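Local coordinates for protein peroxisomal acyl-coenzyme A oxidase 1 (Arabidopsis thaliana, PDB 1W07) that oxidises long- and medium-chain acyl-CoAs to 2-trans-enoyl-CoAs in the peroxisome, using FAD and passing the electrons to oxygen to form hydrogen peroxide, at residues 136-141 with 173-178. The protein carries 1 engineered substitution. Numbering follows the deposited sequence.
Sequences AQTELG and KWWPGG. With FAD (flavin-adenine dinucleotide), chain I.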
ATOM      1  N   ALA B 136      28.109  -1.433  -4.545  1.00 17.95           N
ATOM      2  CA  ALA B 136      27.766  -2.824  -4.815  1.00 14.42           C
ATOM      3  C   ALA B 136      27.973  -3.746  -3.619  1.00 19.44           C
ATOM      4  O   ALA B 136      29.019  -4.386  -3.468  1.00 19.59           O
ATOM      5  CB  ALA B 136      28.546  -3.331  -6.020  1.00 14.29           C
ATOM      6  N   GLN B 137      26.962  -3.809  -2.764  1.00 16.43           N
ATOM      7  CA  GLN B 137      27.064  -4.657  -1.593  1.00 17.56           C
ATOM      8  C   GLN B 137      26.105  -5.843  -1.709  1.00 18.84           C
ATOM      9  O   GLN B 137      26.529  -6.992  -1.761  1.00 16.00           O
ATOM     10  CB  GLN B 137      26.769  -3.814  -0.344  1.00 20.75           C
ATOM     11  CG  GLN B 137      26.684  -4.583   0.965  1.00 21.74           C
ATOM     12  CD  GLN B 137      26.553  -3.660   2.166  1.00 23.66           C
ATOM     13  OE1 GLN B 137      27.494  -2.956   2.526  1.00 26.23           O
ATOM     14  NE2 GLN B 137      25.372  -3.641   2.776  1.00 22.00           N
ATOM     15  N   THR B 138      24.814  -5.548  -1.773  1.00 18.56           N
ATOM     16  CA  THR B 138      23.786  -6.576  -1.856  1.00 17.90           C
ATOM     17  C   THR B 138      23.964  -7.574  -3.001  1.00 18.16           C
ATOM     18  O   THR B 138      24.413  -7.226  -4.092  1.00 17.25           O
ATOM     19  CB  THR B 138      22.395  -5.923  -1.959  1.00 17.22           C
ATOM     20  OG1 THR B 138      22.174  -5.144  -0.779  1.00 19.34           O
ATOM     21  CG2 THR B 138      21.304  -6.974  -2.085  1.00 14.84           C
ATOM     22  N   GLU B 139      23.599  -8.822  -2.729  1.00 16.32           N
ATOM     23  CA  GLU B 139      23.682  -9.887  -3.715  1.00 18.54           C
ATOM     24  C   GLU B 139      22.315 -10.552  -3.793  1.00 16.47           C
ATOM     25  O   GLU B 139      21.430 -10.265  -2.994  1.00 18.12           O
ATOM     26  CB  GLU B 139      24.735 -10.936  -3.306  1.00 18.09           C
ATOM     27  CG  GLU B 139      26.023 -10.333  -2.741  1.00 23.78           C
ATOM     28  CD  GLU B 139      27.129 -11.360  -2.475  1.00 23.77           C
ATOM     29  OE1 GLU B 139      26.842 -12.450  -1.934  1.00 20.84           O
ATOM     30  OE2 GLU B 139      28.294 -11.051  -2.791  1.00 23.62           O
ATOM     31  N   LEU B 140      22.155 -11.445  -4.762  1.00 18.63           N
ATOM     32  CA  LEU B 140      20.906 -12.174  -4.933  1.00 17.10           C
ATOM     33  C   LEU B 140      20.510 -12.870  -3.640  1.00 14.96           C
ATOM     34  O   LEU B 140      19.366 -12.784  -3.197  1.00 15.81           O
ATOM     35  CB  LEU B 140      21.036 -13.223  -6.042  1.00 16.70           C
ATOM     36  CG  LEU B 140      20.597 -12.786  -7.442  1.00 21.31           C
ATOM     37  CD1 LEU B 140      21.013 -13.820  -8.484  1.00 20.73           C
ATOM     38  CD2 LEU B 140      19.087 -12.593  -7.445  1.00 20.41           C
ATOM     39  N   GLY B 141      21.466 -13.553  -3.026  1.00 16.83           N
ATOM     40  CA  GLY B 141      21.167 -14.273  -1.804  1.00 15.84           C
ATOM     41  C   GLY B 141      21.296 -13.548  -0.487  1.00 17.51           C
ATOM     42  O   GLY B 141      20.860 -14.084   0.531  1.00 15.26           O
ATOM     43  N   LYS B 173      26.016  -9.702  -7.504  1.00 18.31           N
ATOM     44  CA  LYS B 173      25.566  -8.443  -6.906  1.00 18.33           C
ATOM     45  C   LYS B 173      24.203  -8.204  -7.535  1.00 18.36           C
ATOM     46  O   LYS B 173      24.001  -8.501  -8.713  1.00 17.11           O
ATOM     47  CB  LYS B 173      26.520  -7.289  -7.238  1.00 15.67           C
ATOM     48  CG  LYS B 173      27.883  -7.444  -6.601  1.00 17.29           C
ATOM     49  CD  LYS B 173      27.736  -7.602  -5.092  1.00 14.18           C
ATOM     50  CE  LYS B 173      29.073  -7.865  -4.424  1.00 16.35           C
ATOM     51  NZ  LYS B 173      28.967  -8.021  -2.935  1.00 14.70           N
ATOM     52  N   TRP B 174      23.271  -7.663  -6.761  1.00 17.58           N
ATOM     53  CA  TRP B 174      21.911  -7.466  -7.247  1.00 15.19           C
ATOM     54  C   TRP B 174      21.245  -6.336  -6.461  1.00 14.43           C
ATOM     55  O   TRP B 174      21.197  -6.387  -5.232  1.00 16.08           O
ATOM     56  CB  TRP B 174      21.156  -8.794  -7.056  1.00 16.65           C
ATOM     57  CG  TRP B 174      19.828  -8.905  -7.755  1.00 16.17           C
ATOM     58  CD1 TRP B 174      18.622  -8.425  -7.318  1.00 17.53           C
ATOM     59  CD2 TRP B 174      19.587  -9.488  -9.035  1.00 18.50           C
ATOM     60  NE1 TRP B 174      17.657  -8.671  -8.254  1.00 16.21           N
ATOM     61  CE2 TRP B 174      18.218  -9.327  -9.318  1.00 15.16           C
ATOM     62  CE3 TRP B 174      20.405 -10.131  -9.981  1.00 14.26           C
ATOM     63  CZ2 TRP B 174      17.637  -9.786 -10.509  1.00 19.11           C
ATOM     64  CZ3 TRP B 174      19.835 -10.586 -11.160  1.00 20.01           C
ATOM     65  CH2 TRP B 174      18.454 -10.409 -11.417  1.00 18.09           C
ATOM     66  N   TRP B 175      20.763  -5.338  -7.204  1.00 13.22           N
ATOM     67  CA  TRP B 175      20.082  -4.126  -6.713  1.00 15.86           C
ATOM     68  C   TRP B 175      20.837  -2.795  -6.779  1.00 16.87           C
ATOM     69  O   TRP B 175      20.207  -1.734  -6.851  1.00 18.59           O
ATOM     70  CB  TRP B 175      19.546  -4.300  -5.269  1.00 16.00           C
ATOM     71  CG  TRP B 175      18.205  -4.972  -5.233  1.00 15.95           C
ATOM     72  CD1 TRP B 175      17.915  -6.208  -4.746  1.00 14.71           C
ATOM     73  CD2 TRP B 175      16.999  -4.489  -5.848  1.00 15.21           C
ATOM     74  NE1 TRP B 175      16.603  -6.538  -5.032  1.00 16.12           N
ATOM     75  CE2 TRP B 175      16.021  -5.500  -5.712  1.00 13.43           C
ATOM     76  CE3 TRP B 175      16.659  -3.302  -6.511  1.00 14.56           C
ATOM     77  CZ2 TRP B 175      14.727  -5.364  -6.216  1.00 18.26           C
ATOM     78  CZ3 TRP B 175      15.364  -3.163  -7.016  1.00 16.05           C
ATOM     79  CH2 TRP B 175      14.417  -4.193  -6.865  1.00 16.87           C
ATOM     80  N   PRO B 176      22.187  -2.811  -6.752  1.00 17.17           N
ATOM     81  CA  PRO B 176      22.925  -1.550  -6.795  1.00 16.54           C
ATOM     82  C   PRO B 176      22.453  -0.497  -7.807  1.00 14.79           C
ATOM     83  O   PRO B 176      22.475  -0.724  -9.017  1.00 15.40           O
ATOM     84  CB  PRO B 176      24.357  -2.009  -7.029  1.00 16.08           C
ATOM     85  CG  PRO B 176      24.409  -3.259  -6.163  1.00 14.85           C
ATOM     86  CD  PRO B 176      23.119  -3.949  -6.603  1.00 16.72           C
ATOM     87  N   GLY B 177      22.017   0.654  -7.300  1.00 13.82           N
ATOM     88  CA  GLY B 177      21.566   1.731  -8.171  1.00 13.95           C
ATOM     89  C   GLY B 177      22.744   2.303  -8.949  1.00 15.91           C
ATOM     90  O   GLY B 177      23.821   2.483  -8.382  1.00 15.75           O
ATOM     91  N   GLY B 178      22.541   2.567 -10.242  1.00 14.95           N
ATOM     92  CA  GLY B 178      23.583   3.132 -11.088  1.00 14.45           C
ATOM     93  C   GLY B 178      24.579   2.121 -11.628  1.00 18.86           C
ATOM     94  O   GLY B 178      25.485   2.449 -12.404  1.00 18.02           O
TER
HETATM   95  PA  FAD I1660      15.526  -9.986   3.877  1.00 20.64           P
HETATM   96  O1A FAD I1660      16.432  -9.381   4.877  1.00 16.75           O
HETATM   97  O2A FAD I1660      15.929 -11.266   3.257  1.00 17.34           O
HETATM   98  O5B FAD I1660      14.071 -10.141   4.545  1.00 16.95           O
HETATM   99  C5B FAD I1660      13.005 -10.792   3.851  1.00 14.41           C
HETATM  100  C4B FAD I1660      11.875 -11.133   4.827  1.00 17.12           C
HETATM  101  O4B FAD I1660      12.438 -11.956   5.866  1.00 16.36           O
HETATM  102  C3B FAD I1660      11.335  -9.873   5.509  1.00 12.60           C
HETATM  103  O3B FAD I1660       9.986 -10.094   5.928  1.00 15.74           O
HETATM  104  C2B FAD I1660      12.259  -9.743   6.718  1.00 16.69           C
HETATM  105  O2B FAD I1660      11.580  -9.087   7.791  1.00 13.64           O
HETATM  106  C1B FAD I1660      12.425 -11.217   7.099  1.00 16.87           C
HETATM  107  N9A FAD I1660      13.674 -11.433   7.868  1.00 15.69           N
HETATM  108  C8A FAD I1660      14.909 -11.473   7.368  1.00 17.20           C
HETATM  109  N7A FAD I1660      15.784 -11.680   8.353  1.00 14.24           N
HETATM  110  C5A FAD I1660      15.103 -11.767   9.490  1.00 13.49           C
HETATM  111  C6A FAD I1660      15.465 -11.985  10.814  1.00 14.48           C
HETATM  112  N6A FAD I1660      16.741 -12.067  11.176  1.00 13.14           N
HETATM  113  N1A FAD I1660      14.454 -12.061  11.780  1.00 17.37           N
HETATM  114  C2A FAD I1660      13.117 -11.908  11.401  1.00 13.71           C
HETATM  115  N3A FAD I1660      12.813 -11.691  10.134  1.00 18.81           N
HETATM  116  C4A FAD I1660      13.757 -11.617   9.181  1.00 13.08           C
HETATM  117  N1  FAD I1660      21.930  -2.649  -2.112  1.00 16.13           N
HETATM  118  C2  FAD I1660      23.219  -2.177  -2.390  1.00 18.73           C
HETATM  119  O2  FAD I1660      24.200  -2.796  -1.985  1.00 24.47           O
HETATM  120  N3  FAD I1660      23.371  -1.004  -3.145  1.00 17.62           N
HETATM  121  C4  FAD I1660      22.246  -0.318  -3.617  1.00 20.17           C
HETATM  122  O4  FAD I1660      22.392   0.729  -4.250  1.00 15.16           O
HETATM  123  C4X FAD I1660      20.970  -0.808  -3.355  1.00 18.39           C
HETATM  124  N5  FAD I1660      19.835  -0.178  -3.888  1.00 16.82           N
HETATM  125  C5X FAD I1660      18.550  -0.672  -3.647  1.00 19.12           C
HETATM  126  C6  FAD I1660      17.451  -0.099  -4.278  1.00 16.54           C
HETATM  127  C7  FAD I1660      16.188  -0.660  -4.129  1.00 18.94           C
HETATM  128  C7M FAD I1660      15.008  -0.011  -4.851  1.00 19.89           C
HETATM  129  C8  FAD I1660      16.020  -1.801  -3.336  1.00 20.31           C
HETATM  130  C8M FAD I1660      14.641  -2.438  -3.155  1.00 19.05           C
HETATM  131  C9  FAD I1660      17.121  -2.362  -2.699  1.00 16.78           C
HETATM  132  C9A FAD I1660      18.389  -1.809  -2.845  1.00 19.98           C
HETATM  133  N10 FAD I1660      19.518  -2.406  -2.267  1.00 16.92           N
HETATM  134  C10 FAD I1660      20.809  -1.962  -2.599  1.00 18.32           C
HETATM  135  C1' FAD I1660      19.387  -3.593  -1.386  1.00 16.57           C
HETATM  136  C2' FAD I1660      18.909  -3.163   0.004  1.00 17.80           C
HETATM  137  O2' FAD I1660      19.778  -2.157   0.529  1.00 19.53           O
HETATM  138  C3' FAD I1660      18.791  -4.308   1.015  1.00 20.91           C
HETATM  139  O3' FAD I1660      20.058  -4.957   1.151  1.00 23.05           O
HETATM  140  C4' FAD I1660      17.746  -5.349   0.610  1.00 20.36           C
HETATM  141  O4' FAD I1660      16.634  -4.743  -0.054  1.00 18.60           O
HETATM  142  C5' FAD I1660      17.263  -6.083   1.861  1.00 23.99           C
HETATM  143  O5' FAD I1660      16.161  -6.934   1.545  1.00 25.84           O
HETATM  144  P   FAD I1660      16.315  -8.531   1.590  1.00 21.67           P
HETATM  145  O1P FAD I1660      15.881  -9.042   0.272  1.00 19.08           O
HETATM  146  O2P FAD I1660      17.673  -8.866   2.073  1.00 22.97           O
HETATM  147  O3P FAD I1660      15.229  -8.925   2.706  1.00 19.51           O
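Thr138 O accepts the backbone N-H of Trp174 at 2.9 Å, joining the loop 136-141 to the short strand and turn 173-178 in the acyl-CoA dehydrogenase-type middle beta domain, where both line the flavin; a single beta bridge pairs Glu139 with Lys173 here. From 136-141, the amides of Gln137 and Thr138 both point at FAD O2, the latter nearly straight (171°). Threonine suits its place because OG1, set beside its own backbone N (chi1 -61°), donates to FAD N1 at 2.8 Å and accepts from ribityl O3', while CG2 lies 3.2 Å from Trp174 O. From 173-178, Gly177 N donates to the other pyrimidine carbonyl, FAD O4, and Trp175 lays its broad indole face against the dimethylbenzene ring, with CE3 3.6 Å from FAD C8.

Behind this shell, leucine supplies a methyl that can lie on an indole: Leu140 CD2 rests over one face of Trp174 in a CH-pi contact, 3.8 Å from the centroid of the five-membered ring. His402 and Phe630 of the second subunit also meet that indole, burying it at the dimer interface. Lys173, bent at chi2 (-56°), carries CD and CE past the carbonyls of 136-138; lysine has the reach and the three N-H bonds for Gln137 O, Tyr189 O and the Glu139 carboxylate. Thr151 OG1 also bonds that carboxylate, whose OE2 meets Lys173 NZ on its anti side in a 3.1 Å salt bridge.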